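Local coordinates for protein protease Do-like 2, chloroplastic (Arabidopsis thaliana, PDB 4FLN) that cleaves proteins as a chloroplast serine protease and performs the primary cleavage of the photodamaged D1 protein of photosystem II, at residues T241-L255 with A323-D335. Sequence-based numbering, arbitrary orientation.
Sequences TDYERNGKYTGYPCL and AFRYLISQKFAGD
Ala333 N gives its hydrogen to a water, 2.7 Å away, and that water donates in turn to Gly251 O and Thr250 OG1. This water is a polar link between 241-255 and 323-335, which share no direct hydrogen bond. With CG anti to the backbone N (chi1 -176°), the Asp242 carboxylate reaches the turn after the helix, and Asp242 OD1 accepts from Thr250 N at 2.8 Å, on its syn side. Beside the water, the CB of Ala333 rests on Thr250 O at 3.6 Å. Arg245 lays its guanidinium over one face of the Phe332 ring, a cation-pi contact with Arg245 CZ 4.4 Å from the centroid of the Phe332 ring and the planes 31° apart. His238 of the same helix, 233-246, also stacks on Phe332. Residues 241-255 lead from helix 233-246, after the protease barrels, into the first PDZ domain; helix 325-329 and the loop after it pack on this connection. Pro253 and Leu255 share backbone hydrogen bonds with a bound peptide, whose backbone packs on Ile328, consistent with a PDZ ligand groove. Pro253 meets the loop, its CD 3.3 Å from Lys331 O. Further on, Ile328 CD1 touches Leu255 CB at 3.6 Å, and Leu255 CD2 reaches Phe324 CZ at 4.0 Å.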
ATOM      1  N   THR B 241      28.629 -19.853 -34.481  1.00 56.76           N
ATOM      2  CA  THR B 241      29.746 -19.649 -35.401  1.00 59.04           C
ATOM      3  C   THR B 241      30.790 -18.737 -34.762  1.00 58.89           C
ATOM      4  O   THR B 241      31.991 -18.905 -34.979  1.00 54.10           O
ATOM      5  CB  THR B 241      29.328 -19.153 -36.829  1.00 51.01           C
ATOM      6  OG1 THR B 241      29.921 -17.878 -37.104  1.00 59.35           O
ATOM      7  CG2 THR B 241      27.832 -19.058 -36.977  1.00 38.23           C
ATOM      8  N   ASP B 242      30.331 -17.789 -33.950  1.00 53.95           N
ATOM      9  CA  ASP B 242      31.255 -16.967 -33.190  1.00 53.49           C
ATOM     10  C   ASP B 242      32.191 -17.916 -32.449  1.00 62.79           C
ATOM     11  O   ASP B 242      33.411 -17.784 -32.509  1.00 66.13           O
ATOM     12  CB  ASP B 242      30.497 -16.064 -32.213  1.00 49.19           C
ATOM     13  CG  ASP B 242      31.409 -15.101 -31.463  1.00 61.08           C
ATOM     14  OD1 ASP B 242      30.901 -14.320 -30.628  1.00 65.39           O
ATOM     15  OD2 ASP B 242      32.634 -15.120 -31.695  1.00 67.24           O
ATOM     16  N   TYR B 243      31.601 -18.901 -31.783  1.00 63.14           N
ATOM     17  CA  TYR B 243      32.346 -19.843 -30.953  1.00 64.02           C
ATOM     18  C   TYR B 243      33.243 -20.780 -31.762  1.00 67.37           C
ATOM     19  O   TYR B 243      34.375 -21.056 -31.364  1.00 78.86           O
ATOM     20  CB  TYR B 243      31.371 -20.643 -30.082  1.00 57.20           C
ATOM     21  CG  TYR B 243      32.020 -21.626 -29.146  1.00 53.06           C
ATOM     22  CD1 TYR B 243      32.970 -21.216 -28.219  1.00 61.90           C
ATOM     23  CD2 TYR B 243      31.664 -22.962 -29.167  1.00 48.85           C
ATOM     24  CE1 TYR B 243      33.559 -22.120 -27.350  1.00 59.37           C
ATOM     25  CE2 TYR B 243      32.246 -23.872 -28.312  1.00 49.84           C
ATOM     26  CZ  TYR B 243      33.190 -23.449 -27.404  1.00 58.24           C
ATOM     27  OH  TYR B 243      33.760 -24.364 -26.551  1.00 67.77           O
ATOM     28  N   GLU B 244      32.746 -21.273 -32.891  1.00 57.13           N
ATOM     29  CA  GLU B 244      33.554 -22.148 -33.732  1.00 64.45           C
ATOM     30  C   GLU B 244      34.783 -21.420 -34.258  1.00 67.32           C
ATOM     31  O   GLU B 244      35.903 -21.898 -34.101  1.00 66.99           O
ATOM     32  CB  GLU B 244      32.738 -22.723 -34.889  1.00 71.67           C
ATOM     33  CG  GLU B 244      31.934 -23.946 -34.510  1.00 87.53           C
ATOM     34  CD  GLU B 244      31.304 -24.623 -35.707  1.00101.35           C
ATOM     35  OE1 GLU B 244      31.080 -23.939 -36.729  1.00106.04           O
ATOM     36  OE2 GLU B 244      31.040 -25.842 -35.626  1.00105.33           O
ATOM     37  N   ARG B 245      34.562 -20.265 -34.880  1.00 67.63           N
ATOM     38  CA  ARG B 245      35.647 -19.425 -35.385  1.00 71.68           C
ATOM     39  C   ARG B 245      36.690 -19.058 -34.310  1.00 70.63           C
ATOM     40  O   ARG B 245      37.861 -19.414 -34.423  1.00 76.76           O
ATOM     41  CB  ARG B 245      35.089 -18.157 -36.052  1.00 68.86           C
ATOM     42  CG  ARG B 245      34.402 -18.406 -37.392  1.00 78.97           C
ATOM     43  CD  ARG B 245      33.224 -17.451 -37.635  1.00 91.38           C
ATOM     44  NE  ARG B 245      33.575 -16.235 -38.378  1.00 97.37           N
ATOM     45  CZ  ARG B 245      33.817 -15.048 -37.821  1.00100.26           C
ATOM     46  NH1 ARG B 245      33.762 -14.901 -36.503  1.00102.53           N
ATOM     47  NH2 ARG B 245      34.118 -14.003 -38.581  1.00 97.71           N
ATOM     48  N   ASN B 246      36.262 -18.329 -33.287  1.00 60.39           N
ATOM     49  CA  ASN B 246      37.177 -17.787 -32.295  1.00 57.26           C
ATOM     50  C   ASN B 246      37.392 -18.639 -31.041  1.00 62.70           C
ATOM     51  O   ASN B 246      38.256 -18.327 -30.220  1.00 66.34           O
ATOM     52  CB  ASN B 246      36.721 -16.387 -31.882  1.00 58.08           C
ATOM     53  CG  ASN B 246      36.495 -15.472 -33.068  1.00 57.72           C
ATOM     54  OD1 ASN B 246      35.384 -15.387 -33.599  1.00 57.71           O
ATOM     55  ND2 ASN B 246      37.545 -14.772 -33.485  1.00 58.52           N
ATOM     56  N   GLY B 247      36.611 -19.701 -30.877  1.00 58.04           N
ATOM     57  CA  GLY B 247      36.713 -20.512 -29.674  1.00 52.95           C
ATOM     58  C   GLY B 247      36.459 -19.742 -28.385  1.00 56.82           C
ATOM     59  O   GLY B 247      36.953 -20.110 -27.321  1.00 55.91           O
ATOM     60  N   LYS B 248      35.665 -18.681 -28.485  1.00 64.61           N
ATOM     61  CA  LYS B 248      35.266 -17.859 -27.337  1.00 56.86           C
ATOM     62  C   LYS B 248      34.258 -16.811 -27.811  1.00 60.43           C
ATOM     63  O   LYS B 248      34.122 -16.569 -29.010  1.00 69.02           O
ATOM     64  CB  LYS B 248      36.471 -17.187 -26.679  1.00 42.58           C
ATOM     65  CG  LYS B 248      37.114 -16.095 -27.515  1.00 54.90           C
ATOM     66  CD  LYS B 248      38.334 -15.514 -26.817  1.00 64.96           C
ATOM     67  CE  LYS B 248      38.974 -14.394 -27.630  1.00 77.16           C
ATOM     68  NZ  LYS B 248      40.209 -13.858 -26.974  1.00 88.54           N
ATOM     69  N   TYR B 249      33.549 -16.196 -26.876  1.00 55.06           N
ATOM     70  CA  TYR B 249      32.455 -15.296 -27.235  1.00 56.82           C
ATOM     71  C   TYR B 249      32.971 -13.884 -27.520  1.00 63.23           C
ATOM     72  O   TYR B 249      33.542 -13.243 -26.647  1.00 65.95           O
ATOM     73  CB  TYR B 249      31.416 -15.281 -26.105  1.00 52.44           C
ATOM     74  CG  TYR B 249      30.308 -14.283 -26.293  1.00 47.09           C
ATOM     75  CD1 TYR B 249      29.274 -14.532 -27.190  1.00 43.23           C
ATOM     76  CD2 TYR B 249      30.289 -13.092 -25.577  1.00 35.89           C
ATOM     77  CE1 TYR B 249      28.255 -13.630 -27.372  1.00 42.38           C
ATOM     78  CE2 TYR B 249      29.270 -12.173 -25.760  1.00 43.08           C
ATOM     79  CZ  TYR B 249      28.253 -12.451 -26.659  1.00 47.82           C
ATOM     80  OH  TYR B 249      27.225 -11.555 -26.852  1.00 57.61           O
ATOM     81  N   THR B 250      32.813 -13.423 -28.757  1.00 66.82           N
ATOM     82  CA  THR B 250      33.242 -12.076 -29.139  1.00 63.65           C
ATOM     83  C   THR B 250      32.104 -11.064 -29.214  1.00 61.38           C
ATOM     84  O   THR B 250      32.324  -9.882 -29.469  1.00 63.02           O
ATOM     85  CB  THR B 250      34.001 -12.085 -30.476  1.00 62.87           C
ATOM     86  OG1 THR B 250      33.186 -12.706 -31.477  1.00 63.24           O
ATOM     87  CG2 THR B 250      35.299 -12.858 -30.341  1.00 58.81           C
ATOM     88  N   GLY B 251      30.882 -11.534 -29.013  1.00 60.22           N
ATOM     89  CA  GLY B 251      29.738 -10.645 -28.935  1.00 53.50           C
ATOM     90  C   GLY B 251      29.177 -10.110 -30.239  1.00 49.26           C
ATOM     91  O   GLY B 251      29.549 -10.543 -31.327  1.00 59.34           O
ATOM     92  N   TYR B 252      28.253  -9.168 -30.103  1.00 40.92           N
ATOM     93  CA  TYR B 252      27.557  -8.546 -31.219  1.00 42.84           C
ATOM     94  C   TYR B 252      27.949  -7.068 -31.343  1.00 43.60           C
ATOM     95  O   TYR B 252      27.822  -6.298 -30.385  1.00 46.81           O
ATOM     96  CB  TYR B 252      26.042  -8.715 -31.051  1.00 37.62           C
ATOM     97  CG  TYR B 252      25.613 -10.150 -30.905  1.00 36.22           C
ATOM     98  CD1 TYR B 252      24.969 -10.806 -31.939  1.00 36.64           C
ATOM     99  CD2 TYR B 252      25.862 -10.859 -29.731  1.00 41.03           C
ATOM    100  CE1 TYR B 252      24.573 -12.133 -31.815  1.00 32.34           C
ATOM    101  CE2 TYR B 252      25.480 -12.189 -29.599  1.00 37.02           C
ATOM    102  CZ  TYR B 252      24.833 -12.815 -30.649  1.00 36.80           C
ATOM    103  OH  TYR B 252      24.442 -14.125 -30.543  1.00 42.38           O
ATOM    104  N   PRO B 253      28.448  -6.670 -32.520  1.00 42.36           N
ATOM    105  CA  PRO B 253      28.996  -5.316 -32.645  1.00 47.70           C
ATOM    106  C   PRO B 253      27.928  -4.222 -32.678  1.00 42.85           C
ATOM    107  O   PRO B 253      26.760  -4.492 -32.937  1.00 41.20           O
ATOM    108  CB  PRO B 253      29.763  -5.375 -33.969  1.00 36.60           C
ATOM    109  CG  PRO B 253      29.059  -6.411 -34.750  1.00 45.77           C
ATOM    110  CD  PRO B 253      28.525  -7.422 -33.784  1.00 44.05           C
ATOM    111  N   CYS B 254      28.342  -2.994 -32.395  1.00 43.50           N
ATOM    112  CA  CYS B 254      27.484  -1.831 -32.580  1.00 46.11           C
ATOM    113  C   CYS B 254      28.189  -0.825 -33.489  1.00 48.33           C
ATOM    114  O   CYS B 254      29.412  -0.859 -33.654  1.00 44.44           O
ATOM    115  CB  CYS B 254      27.138  -1.178 -31.241  1.00 35.82           C
ATOM    116  SG  CYS B 254      28.513  -0.283 -30.483  1.00 60.92           S
ATOM    117  N   LEU B 255      27.407   0.065 -34.081  1.00 43.46           N
ATOM    118  CA  LEU B 255      27.939   1.053 -34.998  1.00 34.73           C
ATOM    119  C   LEU B 255      28.580   2.205 -34.247  1.00 44.43           C
ATOM    120  O   LEU B 255      29.295   3.007 -34.847  1.00 49.14           O
ATOM    121  CB  LEU B 255      26.819   1.585 -35.886  1.00 35.95           C
ATOM    122  CG  LEU B 255      27.200   2.678 -36.887  1.00 49.14           C
ATOM    123  CD1 LEU B 255      28.430   2.288 -37.731  1.00 45.01           C
ATOM    124  CD2 LEU B 255      25.997   3.008 -37.766  1.00 44.24           C
ATOM    125  N   ALA B 323      14.365  -2.633 -38.184  1.00 47.29           N
ATOM    126  CA  ALA B 323      15.210  -1.591 -37.630  1.00 44.36           C
ATOM    127  C   ALA B 323      16.649  -1.777 -38.099  1.00 55.76           C
ATOM    128  O   ALA B 323      17.187  -2.888 -38.134  1.00 51.74           O
ATOM    129  CB  ALA B 323      15.132  -1.578 -36.118  1.00 38.90           C
ATOM    130  N   PHE B 324      17.249  -0.655 -38.467  1.00 58.94           N
ATOM    131  CA  PHE B 324      18.606  -0.579 -38.964  1.00 54.75           C
ATOM    132  C   PHE B 324      19.548  -1.389 -38.067  1.00 57.98           C
ATOM    133  O   PHE B 324      20.447  -2.087 -38.560  1.00 58.75           O
ATOM    134  CB  PHE B 324      18.976   0.902 -38.981  1.00 62.95           C
ATOM    135  CG  PHE B 324      20.377   1.180 -39.357  1.00 64.28           C
ATOM    136  CD1 PHE B 324      21.083   0.304 -40.148  1.00 69.33           C
ATOM    137  CD2 PHE B 324      20.996   2.329 -38.905  1.00 63.52           C
ATOM    138  CE1 PHE B 324      22.385   0.570 -40.478  1.00 77.39           C
ATOM    139  CE2 PHE B 324      22.295   2.601 -39.233  1.00 69.58           C
ATOM    140  CZ  PHE B 324      22.994   1.725 -40.019  1.00 73.79           C
ATOM    141  N   ARG B 325      19.320  -1.328 -36.756  1.00 47.18           N
ATOM    142  CA  ARG B 325      20.142  -2.072 -35.803  1.00 53.02           C
ATOM    143  C   ARG B 325      20.384  -3.530 -36.222  1.00 57.35           C
ATOM    144  O   ARG B 325      21.499  -4.043 -36.076  1.00 52.99           O
ATOM    145  CB  ARG B 325      19.526  -2.023 -34.402  1.00 60.67           C
ATOM    146  CG  ARG B 325      19.899  -0.761 -33.605  1.00 83.18           C
ATOM    147  CD  ARG B 325      19.057  -0.592 -32.335  1.00 89.12           C
ATOM    148  NE  ARG B 325      17.678  -0.228 -32.657  1.00 93.50           N
ATOM    149  CZ  ARG B 325      16.669  -0.263 -31.793  1.00 90.10           C
ATOM    150  NH1 ARG B 325      16.874  -0.651 -30.540  1.00 87.42           N
ATOM    151  NH2 ARG B 325      15.451   0.082 -32.189  1.00 89.60           N
ATOM    152  N   TYR B 326      19.351  -4.188 -36.750  1.00 47.19           N
ATOM    153  CA  TYR B 326      19.461  -5.598 -37.126  1.00 41.05           C
ATOM    154  C   TYR B 326      20.678  -5.919 -38.002  1.00 45.55           C
ATOM    155  O   TYR B 326      21.404  -6.877 -37.732  1.00 39.23           O
ATOM    156  CB  TYR B 326      18.181  -6.111 -37.800  1.00 51.09           C
ATOM    157  CG  TYR B 326      18.352  -7.495 -38.401  1.00 60.89           C
ATOM    158  CD1 TYR B 326      18.505  -7.666 -39.772  1.00 56.57           C
ATOM    159  CD2 TYR B 326      18.398  -8.626 -37.591  1.00 67.27           C
ATOM    160  CE1 TYR B 326      18.679  -8.921 -40.318  1.00 62.35           C
ATOM    161  CE2 TYR B 326      18.576  -9.893 -38.131  1.00 67.22           C
ATOM    162  CZ  TYR B 326      18.715 -10.032 -39.495  1.00 70.65           C
ATOM    163  OH  TYR B 326      18.888 -11.286 -40.043  1.00 74.52           O
ATOM    164  N   LEU B 327      20.896  -5.134 -39.055  1.00 48.23           N
ATOM    165  CA  LEU B 327      22.034  -5.383 -39.932  1.00 53.78           C
ATOM    166  C   LEU B 327      23.309  -5.317 -39.120  1.00 52.91           C
ATOM    167  O   LEU B 327      24.165  -6.188 -39.210  1.00 53.89           O
ATOM    168  CB  LEU B 327      22.099  -4.359 -41.066  1.00 56.38           C
ATOM    169  CG  LEU B 327      20.969  -4.439 -42.085  1.00 58.55           C
ATOM    170  CD1 LEU B 327      21.151  -3.391 -43.170  1.00 57.91           C
ATOM    171  CD2 LEU B 327      20.925  -5.836 -42.667  1.00 51.25           C
ATOM    172  N   ILE B 328      23.421  -4.268 -38.318  1.00 54.39           N
ATOM    173  CA  ILE B 328      24.599  -4.060 -37.501  1.00 53.75           C
ATOM    174  C   ILE B 328      24.881  -5.277 -36.624  1.00 50.35           C
ATOM    175  O   ILE B 328      26.030  -5.687 -36.467  1.00 52.15           O
ATOM    176  CB  ILE B 328      24.421  -2.825 -36.621  1.00 50.52           C
ATOM    177  CG1 ILE B 328      24.240  -1.586 -37.495  1.00 47.50           C
ATOM    178  CG2 ILE B 328      25.586  -2.675 -35.671  1.00 45.98           C
ATOM    179  CD1 ILE B 328      23.847  -0.358 -36.705  1.00 47.20           C
ATOM    180  N   SER B 329      23.824  -5.859 -36.065  1.00 39.83           N
ATOM    181  CA  SER B 329      23.970  -6.963 -35.127  1.00 42.30           C
ATOM    182  C   SER B 329      24.352  -8.287 -35.806  1.00 52.50           C
ATOM    183  O   SER B 329      24.867  -9.199 -35.163  1.00 57.84           O
ATOM    184  CB  SER B 329      22.683  -7.140 -34.324  1.00 47.72           C
ATOM    185  OG  SER B 329      21.615  -7.544 -35.166  1.00 59.14           O
ATOM    186  N   GLN B 330      24.104  -8.399 -37.103  1.00 58.33           N
ATOM    187  CA  GLN B 330      24.375  -9.656 -37.796  1.00 57.85           C
ATOM    188  C   GLN B 330      25.841  -9.789 -38.192  1.00 55.73           C
ATOM    189  O   GLN B 330      26.254 -10.801 -38.764  1.00 70.38           O
ATOM    190  CB  GLN B 330      23.449  -9.842 -39.003  1.00 54.42           C
ATOM    191  CG  GLN B 330      22.182 -10.627 -38.676  1.00 58.81           C
ATOM    192  CD  GLN B 330      22.468 -11.851 -37.818  1.00 70.47           C
ATOM    193  OE1 GLN B 330      22.462 -11.781 -36.584  1.00 86.02           O
ATOM    194  NE2 GLN B 330      22.734 -12.976 -38.466  1.00 68.92           N
ATOM    195  N   LYS B 331      26.624  -8.766 -37.874  1.00 43.61           N
ATOM    196  CA  LYS B 331      28.049  -8.777 -38.162  1.00 48.56           C
ATOM    197  C   LYS B 331      28.793  -9.442 -37.014  1.00 49.04           C
ATOM    198  O   LYS B 331      28.194  -9.808 -36.008  1.00 57.32           O
ATOM    199  CB  LYS B 331      28.561  -7.343 -38.354  1.00 56.78           C
ATOM    200  CG  LYS B 331      27.992  -6.593 -39.566  1.00 54.66           C
ATOM    201  CD  LYS B 331      28.525  -7.156 -40.884  1.00 49.97           C
ATOM    202  CE  LYS B 331      28.170  -6.255 -42.055  1.00 50.29           C
ATOM    203  NZ  LYS B 331      28.556  -6.843 -43.364  1.00 52.08           N
ATOM    204  N   PHE B 332      30.104  -9.579 -37.154  1.00 47.24           N
ATOM    205  CA  PHE B 332      30.935 -10.066 -36.056  1.00 47.11           C
ATOM    206  C   PHE B 332      31.935  -9.014 -35.598  1.00 51.23           C
ATOM    207  O   PHE B 332      32.254  -8.081 -36.332  1.00 49.32           O
ATOM    208  CB  PHE B 332      31.631 -11.367 -36.442  1.00 38.56           C
ATOM    209  CG  PHE B 332      30.684 -12.514 -36.609  1.00 54.95           C
ATOM    210  CD1 PHE B 332      30.360 -13.326 -35.529  1.00 62.48           C
ATOM    211  CD2 PHE B 332      30.082 -12.760 -37.830  1.00 49.74           C
ATOM    212  CE1 PHE B 332      29.466 -14.367 -35.678  1.00 60.82           C
ATOM    213  CE2 PHE B 332      29.190 -13.797 -37.982  1.00 50.36           C
ATOM    214  CZ  PHE B 332      28.880 -14.602 -36.909  1.00 58.38           C
ATOM    215  N   ALA B 333      32.407  -9.138 -34.368  1.00 57.44           N
ATOM    216  CA  ALA B 333      33.382  -8.179 -33.878  1.00 57.83           C
ATOM    217  C   ALA B 333      34.540  -8.123 -34.863  1.00 56.12           C
ATOM    218  O   ALA B 333      35.087  -9.152 -35.254  1.00 68.18           O
ATOM    219  CB  ALA B 333      33.863  -8.563 -32.493  1.00 62.77           C
ATOM    220  N   GLY B 334      34.890  -6.915 -35.279  1.00 48.26           N
ATOM    221  CA  GLY B 334      35.993  -6.715 -36.195  1.00 47.33           C
ATOM    222  C   GLY B 334      35.575  -6.481 -37.634  1.00 47.72           C
ATOM    223  O   GLY B 334      36.382  -6.032 -38.449  1.00 56.62           O
ATOM    224  N   ASP B 335      34.319  -6.782 -37.953  1.00 43.76           N
ATOM    225  CA  ASP B 335      33.842  -6.675 -39.332  1.00 47.52           C
ATOM    226  C   ASP B 335      33.769  -5.242 -39.833  1.00 54.63           C
ATOM    227  O   ASP B 335      33.579  -4.302 -39.058  1.00 66.31           O
ATOM    228  CB  ASP B 335      32.462  -7.311 -39.490  1.00 48.59           C
ATOM    229  CG  ASP B 335      32.513  -8.819 -39.537  1.00 61.87           C
ATOM    230  OD1 ASP B 335      33.634  -9.390 -39.543  1.00 65.57           O
ATOM    231  OD2 ASP B 335      31.419  -9.428 -39.588  1.00 62.82           O
TER
HETATM  232  O   HOH W   1      35.856 -11.261 -38.139  1.00 59.36           O
HETATM  233  O   HOH W   2      31.401 -11.347 -33.225  1.00 37.93           O